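Local coordinates for protein Lys-gingipain catalytic subunit (Porphyromonas gingivalis, PDB 6I9A) that cuts proteins after lysine as a secreted cysteine protease of the C25 family, here blocked by the covalently bound inhibitor KYT-36, at residues L243-C248 with A275-S280; C248-Q253 with S280-W285. All blocks are in the same frame, centred on the assembly; numbering follows the deposited sequence.

Interaction 1 of 2, residues L243-C248 with A275-S280; sequences LAIGNC and AYIGSS. With H8E (benzyl-N-[(2S)-1-[[(3S)-7-amino-1-(benzylamino)-1,2-dioxoheptan-3-yl]amino]-5-(2-methyl-2-phenylhydrazinyl)-1,5-dioxopentan-2-yl]carbamate), chain I.
Ile245 and Ile277 lie side by side on neighbouring parallel strands, 243-247 and 275-279, of a beta-alpha-beta unit in the central sheet of the catalytic domain. The pairing is tight at its start: Ala244 N donates to Ala275 O, Ala244 O accepts from Ile277 N in the carbonyl plane at 3.0 Å, and Gly246 N reaches Ile277 O. On one face Ile245 CD1 meets Ile277 CD1 at 3.9 Å, and Leu243 CD1 reaches Ala275 CB. Beta-branched isoleucines fit extended strands, and with Leu243 they give helix 325-342 an apolar surface to pack on. On the other face Tyr276, its CG anti to the backbone N (chi1 -175°), extends along the neighbouring strand. The small Ala244 CB sits in plane at the ring edge, 3.7 Å from Tyr276 CD1, and Gly246, lacking a side chain, lets Tyr276 OH come within 3.3 Å of Gly246 CA. That hydroxyl is hydrogen-bonded to Thr251 and Trp222.

Toward the active site the strands part, and direct backbone bonding gives way to water. Asn247 O accepts from the inhibitor's lysine-like amine NAB. One water donates to Gly246 O and Cys248 O and accepts from Ser279 N at 2.8 Å.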
ATOM      1  N   LEU A 243       8.011   3.171  -3.035  1.00  8.42           N
ATOM      2  CA  LEU A 243       6.711   3.726  -2.648  1.00  8.48           C
ATOM      3  C   LEU A 243       6.885   5.249  -2.652  1.00  8.11           C
ATOM      4  O   LEU A 243       7.875   5.751  -2.097  1.00  8.72           O
ATOM      5  CB  LEU A 243       6.397   3.261  -1.222  1.00  8.74           C
ATOM      6  CG  LEU A 243       5.228   4.006  -0.539  1.00  9.07           C
ATOM      7  CD1 LEU A 243       3.895   3.830  -1.278  1.00  9.92           C
ATOM      8  CD2 LEU A 243       5.065   3.523   0.891  1.00 10.40           C
ATOM      9  N   ALA A 244       5.965   5.974  -3.290  1.00  8.06           N
ATOM     10  CA  ALA A 244       5.998   7.447  -3.221  1.00  8.03           C
ATOM     11  C   ALA A 244       4.713   7.918  -2.577  1.00  8.16           C
ATOM     12  O   ALA A 244       3.622   7.349  -2.816  1.00  8.05           O
ATOM     13  CB  ALA A 244       6.179   8.040  -4.599  1.00 10.16           C
ATOM     14  N   ILE A 245       4.843   8.986  -1.790  1.00  7.97           N
ATOM     15  CA  ILE A 245       3.674   9.615  -1.106  1.00  7.82           C
ATOM     16  C   ILE A 245       3.736  11.107  -1.397  1.00  8.23           C
ATOM     17  O   ILE A 245       4.740  11.787  -1.064  1.00  8.33           O
ATOM     18  CB  ILE A 245       3.703   9.354   0.409  1.00  8.27           C
ATOM     19  CG1 ILE A 245       3.686   7.839   0.668  1.00  9.40           C
ATOM     20  CG2 ILE A 245       2.502  10.064   1.081  1.00  8.93           C
ATOM     21  CD1 ILE A 245       3.594   7.461   2.148  1.00  9.54           C
ATOM     22  N   GLY A 246       2.690  11.616  -2.031  1.00  8.09           N
ATOM     23  CA  GLY A 246       2.544  13.049  -2.295  1.00  8.49           C
ATOM     24  C   GLY A 246       1.512  13.627  -1.331  1.00  8.13           C
ATOM     25  O   GLY A 246       0.305  13.384  -1.486  1.00  8.42           O
ATOM     26  N   ASN A 247       1.999  14.262  -0.258  1.00  8.10           N
ATOM     27  CA  ASN A 247       1.114  14.992   0.667  1.00  8.16           C
ATOM     28  C   ASN A 247       0.952  16.406   0.109  1.00  7.91           C
ATOM     29  O   ASN A 247       1.723  17.335   0.420  1.00  8.75           O
ATOM     30  CB  ASN A 247       1.677  14.991   2.067  1.00  8.46           C
ATOM     31  CG  ASN A 247       1.722  13.607   2.688  1.00  8.60           C
ATOM     32  OD1 ASN A 247       2.783  13.074   3.021  1.00  8.39           O
ATOM     33  ND2 ASN A 247       0.539  12.989   2.840  1.00  8.90           N
ATOM     34  N   CYS A 248       0.010  16.518  -0.838  1.00  8.37           N
ATOM     35  CA  CYS A 248      -0.141  17.700  -1.708  1.00  9.02           C
ATOM     36  C   CYS A 248      -1.446  17.584  -2.446  1.00  9.31           C
ATOM     37  O   CYS A 248      -2.077  16.516  -2.473  1.00  9.13           O
ATOM     38  CB  CYS A 248       1.035  17.847  -2.681  1.00  9.25           C
ATOM     39  SG  CYS A 248       1.298  16.415  -3.758  1.00 10.13           S
ATOM     40  N   ALA A 275       3.834   1.628  -5.944  1.00  8.49           N
ATOM     41  CA  ALA A 275       2.591   2.123  -5.341  1.00  8.42           C
ATOM     42  C   ALA A 275       2.798   3.598  -5.079  1.00  8.60           C
ATOM     43  O   ALA A 275       3.914   4.088  -4.862  1.00  8.56           O
ATOM     44  CB  ALA A 275       2.270   1.396  -4.053  1.00  9.87           C
ATOM     45  N   TYR A 276       1.663   4.305  -5.052  1.00  8.31           N
ATOM     46  CA  TYR A 276       1.601   5.761  -4.787  1.00  7.96           C
ATOM     47  C   TYR A 276       0.452   6.037  -3.881  1.00  7.62           C
ATOM     48  O   TYR A 276      -0.648   5.518  -4.073  1.00  8.68           O
ATOM     49  CB  TYR A 276       1.405   6.515  -6.105  1.00  8.82           C
ATOM     50  CG  TYR A 276       1.457   8.020  -5.919  1.00  8.52           C
ATOM     51  CD1 TYR A 276       2.663   8.664  -5.655  1.00  9.17           C
ATOM     52  CD2 TYR A 276       0.299   8.791  -5.969  1.00  9.39           C
ATOM     53  CE1 TYR A 276       2.728  10.049  -5.482  1.00  8.47           C
ATOM     54  CE2 TYR A 276       0.358  10.187  -5.806  1.00  9.07           C
ATOM     55  CZ  TYR A 276       1.580  10.801  -5.556  1.00  8.45           C
ATOM     56  OH  TYR A 276       1.687  12.147  -5.370  1.00  9.15           O
ATOM     57  N   ILE A 277       0.707   6.879  -2.869  1.00  7.78           N
ATOM     58  CA  ILE A 277      -0.379   7.403  -2.030  1.00  7.55           C
ATOM     59  C   ILE A 277      -0.478   8.903  -2.281  1.00  7.66           C
ATOM     60  O   ILE A 277       0.547   9.606  -2.193  1.00  8.41           O
ATOM     61  CB  ILE A 277      -0.102   7.161  -0.517  1.00  7.72           C
ATOM     62  CG1 ILE A 277      -0.135   5.644  -0.224  1.00  9.05           C
ATOM     63  CG2 ILE A 277      -1.169   7.891   0.317  1.00  9.12           C
ATOM     64  CD1 ILE A 277       0.503   5.291   1.125  1.00  8.98           C
ATOM     65  N   GLY A 278      -1.653   9.385  -2.622  1.00  7.58           N
ATOM     66  CA  GLY A 278      -1.840  10.808  -2.804  1.00  8.18           C
ATOM     67  C   GLY A 278      -3.308  11.142  -2.759  1.00  7.99           C
ATOM     68  O   GLY A 278      -4.175  10.272  -2.528  1.00  8.70           O
ATOM     69  N   SER A 279      -3.610  12.405  -2.999  1.00  8.02           N
ATOM     70  CA  SER A 279      -4.961  12.943  -2.859  1.00  8.14           C
ATOM     71  C   SER A 279      -5.589  13.241  -4.205  1.00  8.91           C
ATOM     72  O   SER A 279      -4.952  13.792  -5.101  1.00  9.04           O
ATOM     73  CB  SER A 279      -4.890  14.238  -2.064  1.00  8.50           C
ATOM     74  OG  SER A 279      -6.195  14.765  -1.836  1.00  8.70           O
ATOM     75  N   SER A 280      -6.869  12.836  -4.361  1.00  8.26           N
ATOM     76  CA  SER A 280      -7.633  13.176  -5.565  1.00  8.45           C
ATOM     77  C   SER A 280      -8.037  14.680  -5.588  1.00  8.74           C
ATOM     78  O   SER A 280      -7.784  15.344  -6.587  1.00  9.36           O
ATOM     79  CB  SER A 280      -8.832  12.234  -5.648  1.00  8.96           C
ATOM     80  OG  SER A 280      -9.701  12.706  -6.662  1.00  9.56           O
TER
HETATM   81  CAQ H8E I 707      -0.783  23.803  -8.224  1.00 20.28           C
HETATM   82  CAK H8E I 707       0.301  24.019  -9.100  1.00 18.43           C
HETATM   83  CAH H8E I 707       1.370  24.823  -8.701  1.00 19.32           C
HETATM   84  CAL H8E I 707       1.383  25.439  -7.453  1.00 20.57           C
HETATM   85  CAR H8E I 707       0.294  25.223  -6.622  1.00 18.16           C
HETATM   86  CBO H8E I 707      -0.768  24.393  -6.952  1.00 14.67           C
HETATM   87  CBA H8E I 707      -1.846  24.280  -6.048  1.00 15.53           C
HETATM   88  NBE H8E I 707      -1.647  23.223  -5.042  1.00 12.14           N
HETATM   89  CBL H8E I 707      -2.137  23.310  -3.774  1.00 11.20           C
HETATM   90  OAE H8E I 707      -2.683  24.340  -3.360  1.00 11.81           O
HETATM   91  CBN H8E I 707      -1.960  22.070  -2.902  1.00 10.10           C
HETATM   92  OAG H8E I 707      -1.057  21.281  -3.319  1.00  9.44           O
HETATM   93  CBS H8E I 707      -1.897  22.435  -1.385  1.00 10.83           C
HETATM   94  CBB H8E I 707      -1.247  21.343  -0.528  1.00  9.31           C
HETATM   95  CAY H8E I 707      -1.079  21.755   0.936  1.00  9.80           C
HETATM   96  CAX H8E I 707      -0.675  20.617   1.880  1.00  9.26           C
HETATM   97  CAW H8E I 707       0.773  20.188   1.681  1.00  9.00           C
HETATM   98  NAB H8E I 707       1.100  19.105   2.657  1.00  9.40           N
HETATM   99  NBG H8E I 707      -3.205  22.797  -0.823  1.00  9.43           N
HETATM  100  C   H8E I 707      -3.526  23.962  -0.262  1.00  9.80           C
HETATM  101  O   H8E I 707      -2.793  24.939  -0.171  1.00 10.46           O
HETATM  102  CA  H8E I 707      -5.001  24.052   0.108  1.00  9.80           C
HETATM  103  N   H8E I 707      -5.256  25.041   1.151  1.00  9.55           N
HETATM  104  CBK H8E I 707      -4.830  24.879   2.429  1.00 10.08           C
HETATM  105  OAD H8E I 707      -4.090  23.925   2.711  1.00 10.68           O
HETATM  106  OBI H8E I 707      -5.235  25.763   3.260  1.00 11.62           O
HETATM  107  CBD H8E I 707      -4.746  25.718   4.650  1.00 15.77           C
HETATM  108  CBP H8E I 707      -5.113  26.933   5.377  1.00 13.89           C
HETATM  109  CAS H8E I 707      -6.219  26.981   6.227  1.00 16.27           C
HETATM  110  CAM H8E I 707      -6.584  28.149   6.963  1.00 17.05           C
HETATM  111  CAI H8E I 707      -5.800  29.291   6.724  1.00 15.85           C
HETATM  112  CAN H8E I 707      -4.744  29.257   5.826  1.00 15.45           C
HETATM  113  CAT H8E I 707      -4.384  28.102   5.153  1.00 15.69           C
HETATM  114  CB  H8E I 707      -5.818  24.423  -1.140  1.00 10.11           C
HETATM  115  CG  H8E I 707      -5.401  25.781  -1.764  1.00 10.92           C
HETATM  116  CD  H8E I 707      -5.943  25.927  -3.155  1.00 11.85           C
HETATM  117  OE1 H8E I 707      -7.097  26.317  -3.341  1.00 14.42           O
HETATM  118  NE2 H8E I 707      -5.073  25.524  -4.099  0.54 12.45           N
HETATM  119  NBT H8E I 707      -5.425  25.419  -5.454  0.54 13.62           N
HETATM  120  CAA H8E I 707      -5.314  24.025  -5.961  0.54 13.60           C
HETATM  121  CBQ H8E I 707      -5.070  26.551  -6.250  0.54 14.50           C
HETATM  122  CAU H8E I 707      -4.824  26.443  -7.627  0.54 16.51           C
HETATM  123  CAO H8E I 707      -4.537  27.576  -8.383  0.54 19.23           C
HETATM  124  CAJ H8E I 707      -4.479  28.823  -7.775  0.54 18.96           C
HETATM  125  CAP H8E I 707      -4.677  28.944  -6.406  0.54 17.97           C
HETATM  126  CAV H8E I 707      -4.993  27.815  -5.648  0.54 15.40           C
HETATM  127  O   HOH W   1      -1.406  14.111  -3.570  1.00  8.91           O

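Interaction 2 of 2, residues C248-Q253 with S280-W285; sequences CCITAQ and SPNSYW. With H8E (benzyl-N-[(2S)-1-[[(3S)-7-amino-1-(benzylamino)-1,2-dioxoheptan-3-yl]amino]-5-(2-methyl-2-phenylhydrazinyl)-1,5-dioxopentan-2-yl]carbamate), chain I.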
ATOM      1  N   CYS A 248       0.010  16.518  -0.838  1.00  8.37           N
ATOM      2  CA  CYS A 248      -0.141  17.700  -1.708  1.00  9.02           C
ATOM      3  C   CYS A 248      -1.446  17.584  -2.446  1.00  9.31           C
ATOM      4  O   CYS A 248      -2.077  16.516  -2.473  1.00  9.13           O
ATOM      5  CB  CYS A 248       1.035  17.847  -2.681  1.00  9.25           C
ATOM      6  SG  CYS A 248       1.298  16.415  -3.758  1.00 10.13           S
ATOM      7  N   CYS A 249      -1.863  18.629  -3.127  1.00  9.07           N
ATOM      8  CA  CYS A 249      -3.093  18.584  -3.910  1.00  9.05           C
ATOM      9  C   CYS A 249      -3.005  17.668  -5.110  1.00  8.48           C
ATOM     10  O   CYS A 249      -1.943  17.564  -5.735  1.00  9.99           O
ATOM     11  CB  CYS A 249      -3.413  19.999  -4.427  1.00  9.64           C
ATOM     12  SG  CYS A 249      -3.759  21.210  -3.102  1.00  9.76           S
ATOM     13  N   ILE A 250      -4.134  17.033  -5.414  1.00  8.34           N
ATOM     14  CA  ILE A 250      -4.676  16.522  -6.679  1.00  8.40           C
ATOM     15  C   ILE A 250      -3.764  15.605  -7.526  1.00  8.52           C
ATOM     16  O   ILE A 250      -4.240  15.208  -8.606  1.00  9.05           O
ATOM     17  CB  ILE A 250      -5.253  17.679  -7.552  1.00  9.05           C
ATOM     18  CG1 ILE A 250      -4.182  18.700  -7.990  1.00  9.98           C
ATOM     19  CG2 ILE A 250      -6.402  18.366  -6.778  1.00  9.63           C
ATOM     20  CD1 ILE A 250      -4.764  19.851  -8.875  1.00 11.97           C
ATOM     21  N   THR A 251      -2.593  15.165  -7.038  1.00  8.99           N
ATOM     22  CA  THR A 251      -1.774  14.268  -7.855  1.00  9.34           C
ATOM     23  C   THR A 251      -2.387  12.895  -8.063  1.00  8.88           C
ATOM     24  O   THR A 251      -1.910  12.183  -8.968  1.00 10.36           O
ATOM     25  CB  THR A 251      -0.416  14.086  -7.215  1.00  8.79           C
ATOM     26  OG1 THR A 251      -0.525  13.424  -5.948  1.00  9.17           O
ATOM     27  CG2 THR A 251       0.400  15.371  -7.112  1.00  9.89           C
ATOM     28  N   ALA A 252      -3.409  12.518  -7.271  1.00  9.24           N
ATOM     29  CA  ALA A 252      -4.081  11.224  -7.443  1.00  9.28           C
ATOM     30  C   ALA A 252      -5.472  11.459  -7.978  1.00  8.93           C
ATOM     31  O   ALA A 252      -6.356  10.626  -7.779  1.00  9.63           O
ATOM     32  CB  ALA A 252      -4.091  10.454  -6.125  1.00  9.75           C
ATOM     33  N   GLN A 253      -5.701  12.536  -8.741  1.00  9.86           N
ATOM     34  CA  GLN A 253      -7.052  12.797  -9.338  1.00  9.84           C
ATOM     35  C   GLN A 253      -7.151  11.950 -10.608  1.00  9.86           C
ATOM     36  O   GLN A 253      -6.924  12.405 -11.734  1.00 10.47           O
ATOM     37  CB  GLN A 253      -7.201  14.285  -9.620  1.00 10.54           C
ATOM     38  CG  GLN A 253      -8.694  14.637  -9.808  1.00 10.83           C
ATOM     39  CD  GLN A 253      -8.885  16.113  -9.972  1.00 10.87           C
ATOM     40  OE1 GLN A 253      -9.207  16.613 -11.084  1.00 12.29           O
ATOM     41  NE2 GLN A 253      -8.718  16.837  -8.890  1.00 11.21           N
ATOM     42  N   SER A 280      -6.869  12.836  -4.361  1.00  8.26           N
ATOM     43  CA  SER A 280      -7.633  13.176  -5.565  1.00  8.45           C
ATOM     44  C   SER A 280      -8.037  14.680  -5.588  1.00  8.74           C
ATOM     45  O   SER A 280      -7.784  15.344  -6.587  1.00  9.36           O
ATOM     46  CB  SER A 280      -8.832  12.234  -5.648  1.00  8.96           C
ATOM     47  OG  SER A 280      -9.701  12.706  -6.662  1.00  9.56           O
ATOM     48  N   PRO A 281      -8.586  15.236  -4.500  1.00  8.61           N
ATOM     49  CA  PRO A 281      -8.885  16.683  -4.456  1.00  8.63           C
ATOM     50  C   PRO A 281      -7.678  17.417  -3.863  1.00  9.62           C
ATOM     51  O   PRO A 281      -6.585  16.849  -3.624  1.00  8.99           O
ATOM     52  CB  PRO A 281     -10.061  16.739  -3.509  1.00  9.12           C
ATOM     53  CG  PRO A 281      -9.678  15.716  -2.431  1.00  8.56           C
ATOM     54  CD  PRO A 281      -9.127  14.567  -3.292  1.00  8.99           C
ATOM     55  N   ASN A 282      -7.858  18.688  -3.545  1.00  9.33           N
ATOM     56  CA  ASN A 282      -6.827  19.416  -2.805  1.00  9.17           C
ATOM     57  C   ASN A 282      -6.572  18.755  -1.472  1.00  8.55           C
ATOM     58  O   ASN A 282      -7.510  18.227  -0.848  1.00  9.00           O
ATOM     59  CB  ASN A 282      -7.305  20.864  -2.550  1.00 10.54           C
ATOM     60  CG  ASN A 282      -7.445  21.658  -3.829  1.00 11.53           C
ATOM     61  OD1 ASN A 282      -6.957  21.279  -4.885  1.00 12.54           O
ATOM     62  ND2 ASN A 282      -8.099  22.822  -3.741  1.00 14.81           N
ATOM     63  N   SER A 283      -5.344  18.793  -1.002  1.00  8.85           N
ATOM     64  CA  SER A 283      -5.057  18.421   0.379  1.00  8.50           C
ATOM     65  C   SER A 283      -4.813  19.704   1.161  1.00  8.09           C
ATOM     66  O   SER A 283      -4.736  20.782   0.549  1.00  8.71           O
ATOM     67  CB  SER A 283      -3.912  17.410   0.518  1.00  9.25           C
ATOM     68  OG  SER A 283      -2.663  18.047   0.295  1.00  9.68           O
ATOM     69  N   TYR A 284      -4.717  19.605   2.491  1.00  8.37           N
ATOM     70  CA  TYR A 284      -4.616  20.809   3.311  1.00  8.62           C
ATOM     71  C   TYR A 284      -3.443  20.731   4.227  1.00  8.08           C
ATOM     72  O   TYR A 284      -3.065  19.663   4.723  1.00  8.40           O
ATOM     73  CB  TYR A 284      -5.918  20.999   4.138  1.00  9.24           C
ATOM     74  CG  TYR A 284      -7.044  21.477   3.260  1.00  8.99           C
ATOM     75  CD1 TYR A 284      -7.747  20.596   2.433  1.00  9.70           C
ATOM     76  CD2 TYR A 284      -7.362  22.832   3.191  1.00 10.79           C
ATOM     77  CE1 TYR A 284      -8.697  21.067   1.535  1.00 11.02           C
ATOM     78  CE2 TYR A 284      -8.318  23.312   2.305  1.00 12.66           C
ATOM     79  CZ  TYR A 284      -9.001  22.427   1.510  1.00 12.66           C
ATOM     80  OH  TYR A 284      -9.973  22.968   0.696  1.00 16.41           O
ATOM     81  N   TRP A 285      -2.845  21.908   4.489  1.00  8.41           N
ATOM     82  CA  TRP A 285      -1.633  21.922   5.309  1.00  9.29           C
ATOM     83  C   TRP A 285      -1.853  21.348   6.691  1.00  8.74           C
ATOM     84  O   TRP A 285      -0.978  20.632   7.198  1.00  8.91           O
ATOM     85  CB  TRP A 285      -1.104  23.364   5.395  1.00  9.59           C
ATOM     86  CG  TRP A 285      -0.372  23.812   4.162  1.00  8.60           C
ATOM     87  CD1 TRP A 285      -0.860  24.594   3.159  1.00  8.87           C
ATOM     88  CD2 TRP A 285       0.970  23.440   3.766  1.00  8.74           C
ATOM     89  NE1 TRP A 285       0.100  24.769   2.176  1.00  8.61           N
ATOM     90  CE2 TRP A 285       1.220  24.074   2.523  1.00  8.90           C
ATOM     91  CE3 TRP A 285       1.981  22.655   4.350  1.00  9.74           C
ATOM     92  CZ2 TRP A 285       2.434  23.959   1.860  1.00  9.64           C
ATOM     93  CZ3 TRP A 285       3.202  22.552   3.693  1.00  9.46           C
ATOM     94  CH2 TRP A 285       3.406  23.189   2.456  1.00  9.52           C
TER
HETATM   95  CAQ H8E I 707      -0.783  23.803  -8.224  1.00 20.28           C
HETATM   96  CAK H8E I 707       0.301  24.019  -9.100  1.00 18.43           C
HETATM   97  CAH H8E I 707       1.370  24.823  -8.701  1.00 19.32           C
HETATM   98  CAL H8E I 707       1.383  25.439  -7.453  1.00 20.57           C
HETATM   99  CAR H8E I 707       0.294  25.223  -6.622  1.00 18.16           C
HETATM  100  CBO H8E I 707      -0.768  24.393  -6.952  1.00 14.67           C
HETATM  101  CBA H8E I 707      -1.846  24.280  -6.048  1.00 15.53           C
HETATM  102  NBE H8E I 707      -1.647  23.223  -5.042  1.00 12.14           N
HETATM  103  CBL H8E I 707      -2.137  23.310  -3.774  1.00 11.20           C
HETATM  104  OAE H8E I 707      -2.683  24.340  -3.360  1.00 11.81           O
HETATM  105  CBN H8E I 707      -1.960  22.070  -2.902  1.00 10.10           C
HETATM  106  OAG H8E I 707      -1.057  21.281  -3.319  1.00  9.44           O
HETATM  107  CBS H8E I 707      -1.897  22.435  -1.385  1.00 10.83           C
HETATM  108  CBB H8E I 707      -1.247  21.343  -0.528  1.00  9.31           C
HETATM  109  CAY H8E I 707      -1.079  21.755   0.936  1.00  9.80           C
HETATM  110  CAX H8E I 707      -0.675  20.617   1.880  1.00  9.26           C
HETATM  111  CAW H8E I 707       0.773  20.188   1.681  1.00  9.00           C
HETATM  112  NAB H8E I 707       1.100  19.105   2.657  1.00  9.40           N
HETATM  113  NBG H8E I 707      -3.205  22.797  -0.823  1.00  9.43           N
HETATM  114  C   H8E I 707      -3.526  23.962  -0.262  1.00  9.80           C
HETATM  115  O   H8E I 707      -2.793  24.939  -0.171  1.00 10.46           O
HETATM  116  CA  H8E I 707      -5.001  24.052   0.108  1.00  9.80           C
HETATM  117  N   H8E I 707      -5.256  25.041   1.151  1.00  9.55           N
HETATM  118  CBK H8E I 707      -4.830  24.879   2.429  1.00 10.08           C
HETATM  119  OAD H8E I 707      -4.090  23.925   2.711  1.00 10.68           O
HETATM  120  OBI H8E I 707      -5.235  25.763   3.260  1.00 11.62           O
HETATM  121  CBD H8E I 707      -4.746  25.718   4.650  1.00 15.77           C
HETATM  122  CBP H8E I 707      -5.113  26.933   5.377  1.00 13.89           C
HETATM  123  CAS H8E I 707      -6.219  26.981   6.227  1.00 16.27           C
HETATM  124  CAM H8E I 707      -6.584  28.149   6.963  1.00 17.05           C
HETATM  125  CAI H8E I 707      -5.800  29.291   6.724  1.00 15.85           C
HETATM  126  CAN H8E I 707      -4.744  29.257   5.826  1.00 15.45           C
HETATM  127  CAT H8E I 707      -4.384  28.102   5.153  1.00 15.69           C
HETATM  128  CB  H8E I 707      -5.818  24.423  -1.140  1.00 10.11           C
HETATM  129  CG  H8E I 707      -5.401  25.781  -1.764  1.00 10.92           C
HETATM  130  CD  H8E I 707      -5.943  25.927  -3.155  1.00 11.85           C
HETATM  131  OE1 H8E I 707      -7.097  26.317  -3.341  1.00 14.42           O
HETATM  132  NE2 H8E I 707      -5.073  25.524  -4.099  0.54 12.45           N
HETATM  133  NBT H8E I 707      -5.425  25.419  -5.454  0.54 13.62           N
HETATM  134  CAA H8E I 707      -5.314  24.025  -5.961  0.54 13.60           C
HETATM  135  CBQ H8E I 707      -5.070  26.551  -6.250  0.54 14.50           C
HETATM  136  CAU H8E I 707      -4.824  26.443  -7.627  0.54 16.51           C
HETATM  137  CAO H8E I 707      -4.537  27.576  -8.383  0.54 19.23           C
HETATM  138  CAJ H8E I 707      -4.479  28.823  -7.775  0.54 18.96           C
HETATM  139  CAP H8E I 707      -4.677  28.944  -6.406  0.54 17.97           C
HETATM  140  CAV H8E I 707      -4.993  27.815  -5.648  0.54 15.40           C
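Ser280, Ser283 and Cys249 carry most of this contact, in which the nucleophile loop 248-253 of the caspase-like catalytic domain lies against loop 280-285, both following parallel strands of the central sheet. Ser280 is the most covered. Ser280 O accepts a nearly straight hydrogen bond from Gln253 NE2 at 2.9 Å (169°), the donor tilted from the carbonyl plane but the oxygen close to the Gln253 amide plane, while Ile250 CA approaches the same oxygen. An extended glutamine is long enough to reach back from the end of the type I turn 250-253. Ser280 OG is held by Val100 O. Next to it, Pro281 O accepts from Ile250 N, which stands well above the carbonyl plane.

Ser283 is small enough to tuck its CB 3.6 Å from Cys248 O. With OG between its backbone N and carbonyl carbon (chi1 75°), the hydroxyl lies against the Cys248 peptide. Ser283 OG is hydrogen-bonded to Asp288 OD2, and Ser283 O accepts a hydrogen bond from inhibitor NBG. Trp285 presents one indole face to inhibitor atom CAY in the lysine-like side chain, while the backbone N of Trp285 donates to OAD.

Cys249, the nucleophile, rests SG 3.6 Å from Asn282 CB. Cys249 N donates to inhibitor OAG at 2.8 Å, as expected of an oxyanion hole, and Cys249 SG is covalently bonded to inhibitor CBN, 2.0 Å away.

Interactions 1 and 2 follow one another along the same pair of chain segments: the parallel strands of interaction 1 run out into the loops of interaction 2, with Cys248 and Ser280 shared. The first is sheet core, held by regular backbone bonds and aliphatic packing. The second, farther from the chain centre, includes partly exposed residues and relies on irregular backbone and side-chain bonds beside the cleft that holds the inhibitor. They are tied together where Ala252 N probably donates to Ser279 O at 3.0 Å, and where Ala252 CB packs on Gly278. Both touch the inhibitor: interaction 1 holds the inhibitor's amine, interaction 2 its reactive carbon and peptide-like main chain.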